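Local coordinates for protein xylosidase (PDB 6XN2) that is a family 43 glycoside hydrolase, probably a xylosidase that cleaves xylose units from xylo-oligosaccharides, and binds xylose in its pocket, at residues Tyr272-Ala283 with Tyr294-Trp305. Numbering follows the deposited sequence.
Sequences YSTGDTHRICYA and YQGVLLAPVVGW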
loop_
_atom_site.group_PDB
_atom_site.type_symbol
_atom_site.label_atom_id
_atom_site.label_comp_id
_atom_site.label_asym_id
_atom_site.label_seq_id
_atom_site.Cartn_x
_atom_site.Cartn_y
_atom_site.Cartn_z
ATOM N N TYR A 272 6.518 2.359 -4.029
ATOM C CA TYR A 272 6.474 2.482 -2.607
ATOM C C TYR A 272 6.636 3.892 -2.081
ATOM O O TYR A 272 7.053 4.749 -2.767
ATOM C CB TYR A 272 7.661 1.702 -2.049
ATOM C CG TYR A 272 8.979 2.106 -2.630
ATOM C CD1 TYR A 272 9.723 3.109 -2.066
ATOM C CD2 TYR A 272 9.468 1.502 -3.724
ATOM C CE1 TYR A 272 10.907 3.492 -2.583
ATOM C CE2 TYR A 272 10.659 1.874 -4.256
ATOM C CZ TYR A 272 11.382 2.879 -3.673
ATOM O OH TYR A 272 12.557 3.247 -4.192
ATOM N N SER A 273 6.350 4.078 -0.817
ATOM C CA SER A 273 6.484 5.353 -0.177
ATOM C C SER A 273 7.881 5.504 0.395
ATOM O O SER A 273 8.439 4.559 0.827
ATOM C CB SER A 273 5.477 5.453 0.918
ATOM O OG SER A 273 5.793 6.452 1.823
ATOM N N THR A 274 8.419 6.701 0.358
ATOM C CA THR A 274 9.728 6.987 0.906
ATOM C C THR A 274 9.655 7.604 2.279
ATOM O O THR A 274 10.621 7.988 2.852
ATOM C CB THR A 274 10.553 7.897 0.035
ATOM O OG1 THR A 274 9.912 9.146 -0.062
ATOM C CG2 THR A 274 10.761 7.304 -1.305
ATOM N N GLY A 275 8.470 7.684 2.792
ATOM C CA GLY A 275 8.261 8.164 4.147
ATOM C C GLY A 275 8.621 9.615 4.414
ATOM O O GLY A 275 7.823 10.522 4.137
ATOM N N ASP A 276 9.809 9.825 4.956
ATOM C CA ASP A 276 10.232 11.159 5.335
ATOM C C ASP A 276 10.545 12.125 4.233
ATOM O O ASP A 276 10.774 13.274 4.498
ATOM C CB ASP A 276 11.321 11.158 6.400
ATOM C CG ASP A 276 12.600 10.519 5.948
ATOM O OD1 ASP A 276 12.575 9.727 5.028
ATOM O OD2 ASP A 276 13.611 10.822 6.549
ATOM N N THR A 277 10.574 11.640 3.005
ATOM C CA THR A 277 10.765 12.477 1.863
ATOM C C THR A 277 9.482 12.552 1.044
ATOM O O THR A 277 9.444 13.106 0.009
ATOM C CB THR A 277 11.962 12.112 1.025
ATOM O OG1 THR A 277 11.876 10.758 0.655
ATOM C CG2 THR A 277 13.202 12.351 1.808
ATOM N N HIS A 278 8.462 11.921 1.553
ATOM C CA HIS A 278 7.134 12.016 1.018
ATOM C C HIS A 278 6.780 11.709 -0.398
ATOM O O HIS A 278 5.850 12.258 -0.890
ATOM C CB HIS A 278 6.553 13.365 1.412
ATOM C CG HIS A 278 6.742 13.686 2.846
ATOM N ND1 HIS A 278 5.800 13.434 3.805
ATOM C CD2 HIS A 278 7.798 14.200 3.494
ATOM C CE1 HIS A 278 6.263 13.816 4.971
ATOM N NE2 HIS A 278 7.470 14.277 4.807
ATOM N N ARG A 279 7.489 10.802 -1.033
ATOM C CA ARG A 279 7.135 10.426 -2.358
ATOM C C ARG A 279 6.793 8.997 -2.552
ATOM O O ARG A 279 7.104 8.188 -1.765
ATOM C CB ARG A 279 8.260 10.650 -3.319
ATOM C CG ARG A 279 9.292 11.635 -2.908
ATOM C CD ARG A 279 10.566 11.215 -3.580
ATOM N NE ARG A 279 11.658 11.992 -3.134
ATOM C CZ ARG A 279 12.830 12.039 -3.716
ATOM N NH1 ARG A 279 13.086 11.331 -4.787
ATOM N NH2 ARG A 279 13.754 12.821 -3.201
ATOM N N ILE A 280 6.121 8.744 -3.651
ATOM C CA ILE A 280 5.902 7.414 -4.072
ATOM C C ILE A 280 6.935 7.269 -5.165
ATOM O O ILE A 280 6.929 7.991 -6.099
ATOM C CB ILE A 280 4.535 7.114 -4.660
ATOM C CG1 ILE A 280 3.443 7.409 -3.668
ATOM C CG2 ILE A 280 4.469 5.653 -4.997
ATOM C CD1 ILE A 280 3.533 6.623 -2.414
ATOM N N CYS A 281 7.868 6.365 -4.984
ATOM C CA CYS A 281 8.891 6.091 -5.971
ATOM C C CYS A 281 8.652 4.748 -6.629
ATOM O O CYS A 281 7.896 4.022 -6.166
ATOM C CB CYS A 281 10.242 6.064 -5.310
ATOM S SG CYS A 281 10.867 7.678 -4.870
ATOM N N TYR A 282 9.275 4.451 -7.738
ATOM C CA TYR A 282 9.120 3.135 -8.325
ATOM C C TYR A 282 10.435 2.620 -8.884
ATOM O O TYR A 282 11.370 3.382 -9.153
ATOM C CB TYR A 282 8.024 3.132 -9.407
ATOM C CG TYR A 282 8.417 3.747 -10.732
ATOM C CD1 TYR A 282 8.555 5.125 -10.867
ATOM C CD2 TYR A 282 8.620 2.955 -11.855
ATOM C CE1 TYR A 282 8.906 5.692 -12.079
ATOM C CE2 TYR A 282 8.974 3.512 -13.069
ATOM C CZ TYR A 282 9.111 4.880 -13.177
ATOM O OH TYR A 282 9.467 5.447 -14.382
ATOM N N ALA A 283 10.490 1.301 -9.009
ATOM C CA ALA A 283 11.643 0.581 -9.528
ATOM C C ALA A 283 11.142 -0.585 -10.368
ATOM O O ALA A 283 10.004 -1.024 -10.204
ATOM C CB ALA A 283 12.527 0.087 -8.394
ATOM N N TYR A 294 15.845 1.215 -9.327
ATOM C CA TYR A 294 15.174 2.485 -9.136
ATOM C C TYR A 294 14.998 3.243 -10.418
ATOM O O TYR A 294 15.900 3.347 -11.182
ATOM C CB TYR A 294 15.960 3.367 -8.173
ATOM C CG TYR A 294 15.344 4.726 -7.931
ATOM C CD1 TYR A 294 14.377 4.897 -7.007
ATOM C CD2 TYR A 294 15.728 5.805 -8.650
ATOM C CE1 TYR A 294 13.814 6.108 -6.780
ATOM C CE2 TYR A 294 15.160 7.019 -8.446
ATOM C CZ TYR A 294 14.204 7.162 -7.500
ATOM O OH TYR A 294 13.644 8.354 -7.281
ATOM N N GLN A 295 13.814 3.777 -10.635
ATOM C CA GLN A 295 13.537 4.546 -11.840
ATOM C C GLN A 295 13.332 6.024 -11.523
ATOM O O GLN A 295 14.012 6.874 -12.083
ATOM C CB GLN A 295 12.317 3.987 -12.565
ATOM C CG GLN A 295 12.496 2.563 -13.075
ATOM C CD GLN A 295 13.628 2.443 -14.074
ATOM O OE1 GLN A 295 13.699 3.200 -15.041
ATOM N NE2 GLN A 295 14.524 1.490 -13.843
ATOM N N GLY A 296 12.410 6.336 -10.617
ATOM C CA GLY A 296 12.154 7.724 -10.273
ATOM C C GLY A 296 10.958 7.929 -9.365
ATOM O O GLY A 296 10.460 6.975 -8.759
ATOM N N VAL A 297 10.475 9.153 -9.272
ATOM C CA VAL A 297 9.352 9.527 -8.458
ATOM C C VAL A 297 8.073 9.403 -9.245
ATOM O O VAL A 297 7.954 9.901 -10.312
ATOM C CB VAL A 297 9.483 10.973 -7.981
ATOM C CG1 VAL A 297 8.294 11.407 -7.201
ATOM C CG2 VAL A 297 10.734 11.177 -7.178
ATOM N N LEU A 298 7.104 8.761 -8.646
ATOM C CA LEU A 298 5.836 8.488 -9.287
ATOM C C LEU A 298 4.761 9.466 -8.796
ATOM O O LEU A 298 3.924 9.933 -9.569
ATOM C CB LEU A 298 5.454 7.036 -9.004
ATOM C CG LEU A 298 4.262 6.392 -9.678
ATOM C CD1 LEU A 298 4.606 4.935 -9.892
ATOM C CD2 LEU A 298 3.046 6.529 -8.794
ATOM N N LEU A 299 4.838 9.812 -7.538
ATOM C CA LEU A 299 3.940 10.765 -6.972
ATOM C C LEU A 299 4.716 11.759 -6.156
ATOM O O LEU A 299 5.408 11.398 -5.279
ATOM C CB LEU A 299 2.870 10.105 -6.106
ATOM C CG LEU A 299 1.790 10.969 -5.461
ATOM C CD1 LEU A 299 0.901 11.652 -6.468
ATOM C CD2 LEU A 299 0.939 10.193 -4.487
ATOM N N ALA A 300 4.430 13.030 -6.336
ATOM C CA ALA A 300 5.028 14.065 -5.527
ATOM C C ALA A 300 4.336 14.149 -4.174
ATOM O O ALA A 300 3.309 13.583 -3.947
ATOM C CB ALA A 300 4.953 15.390 -6.226
ATOM N N PRO A 301 4.918 14.906 -3.261
ATOM C CA PRO A 301 4.356 14.971 -1.928
ATOM C C PRO A 301 2.922 15.395 -1.805
ATOM O O PRO A 301 2.511 16.284 -2.458
ATOM C CB PRO A 301 5.280 15.945 -1.222
ATOM C CG PRO A 301 6.558 15.828 -1.929
ATOM C CD PRO A 301 6.208 15.589 -3.344
ATOM N N VAL A 302 2.199 14.723 -0.944
ATOM C CA VAL A 302 0.802 15.037 -0.677
ATOM C C VAL A 302 0.662 15.767 0.655
ATOM O O VAL A 302 1.593 15.766 1.464
ATOM C CB VAL A 302 -0.063 13.766 -0.642
ATOM C CG1 VAL A 302 -0.117 13.110 -2.025
ATOM C CG2 VAL A 302 0.488 12.787 0.395
ATOM N N VAL A 303 -0.503 16.346 0.904
ATOM C CA VAL A 303 -0.799 17.000 2.159
ATOM C C VAL A 303 -0.976 15.914 3.201
ATOM O O VAL A 303 -1.624 14.944 2.956
ATOM C CB VAL A 303 -2.061 17.875 2.058
ATOM C CG1 VAL A 303 -2.561 18.278 3.411
ATOM C CG2 VAL A 303 -1.786 19.095 1.237
ATOM N N GLY A 304 -0.372 16.088 4.363
ATOM C CA GLY A 304 -0.412 15.079 5.385
ATOM C C GLY A 304 0.912 14.349 5.362
ATOM O O GLY A 304 1.461 14.164 4.345
ATOM N N TRP A 305 1.383 13.885 6.488
ATOM C CA TRP A 305 2.720 13.296 6.509
ATOM C C TRP A 305 2.802 12.040 5.648
ATOM O O TRP A 305 3.737 11.883 4.865
ATOM C CB TRP A 305 3.150 12.970 7.936
ATOM C CG TRP A 305 4.630 12.747 8.074
ATOM C CD1 TRP A 305 5.567 13.673 8.450
ATOM C CD2 TRP A 305 5.350 11.524 7.842
ATOM N NE1 TRP A 305 6.815 13.105 8.464
ATOM C CE2 TRP A 305 6.712 11.788 8.096
ATOM C CE3 TRP A 305 4.975 10.235 7.442
ATOM C CZ2 TRP A 305 7.701 10.809 7.968
ATOM C CZ3 TRP A 305 5.961 9.260 7.312
ATOM C CH2 TRP A 305 7.308 9.555 7.573
HETATM O O HOH W 1 5.459 9.907 3.553
HETATM O O HOH W 2 3.340 13.279 2.081
HETATM O O HOH W 3 3.489 11.677 -1.992
#
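Two classic beta bulges interrupt an antiparallel pairing: Leu-298 and Leu-299 both face Ile-280, and Gln-295 and Gly-296 both face Tyr-282. At the first, Ile-280 O accepts from Leu-298 N at 2.7 Å and Leu-299 N at 3.1 Å, both in the carbonyl plane. At the second, Gln-295 N donates to Tyr-282 O at 2.9 Å, while Gly-296 N adds a weak bond. Gln-295 CB lies over one face of the Tyr-282 ring, 3.6 Å from its centroid, a CH-pi contact. On the opposite face, Cys-281 SG meets the edge of the Tyr-294 ring, and Val-297 CG2 touches Arg-279 NH1. Beyond the strands, the His-278 ring turns its edge to the face of Trp-305 (planes at 71°). With CG beside its backbone N (chi1 -48°), His-278 brings ND1 within 2.8 Å of Trp-305 O, a bent hydrogen bond (N-H...O 130°). Water bridges His-278 O to Ala-300 O where the segments part. The Trp-305 side chain comes about 6 Å from bound xylose, and Trp-364 stacks on His-278. The hairpin ends an antiparallel blade of this family's five-bladed beta-propeller: 280-285 pairs with 267-273, 292-299 with 234-239 in parallel, and Leu-298 and Leu-299 pack on Leu-320 (strand 317-324).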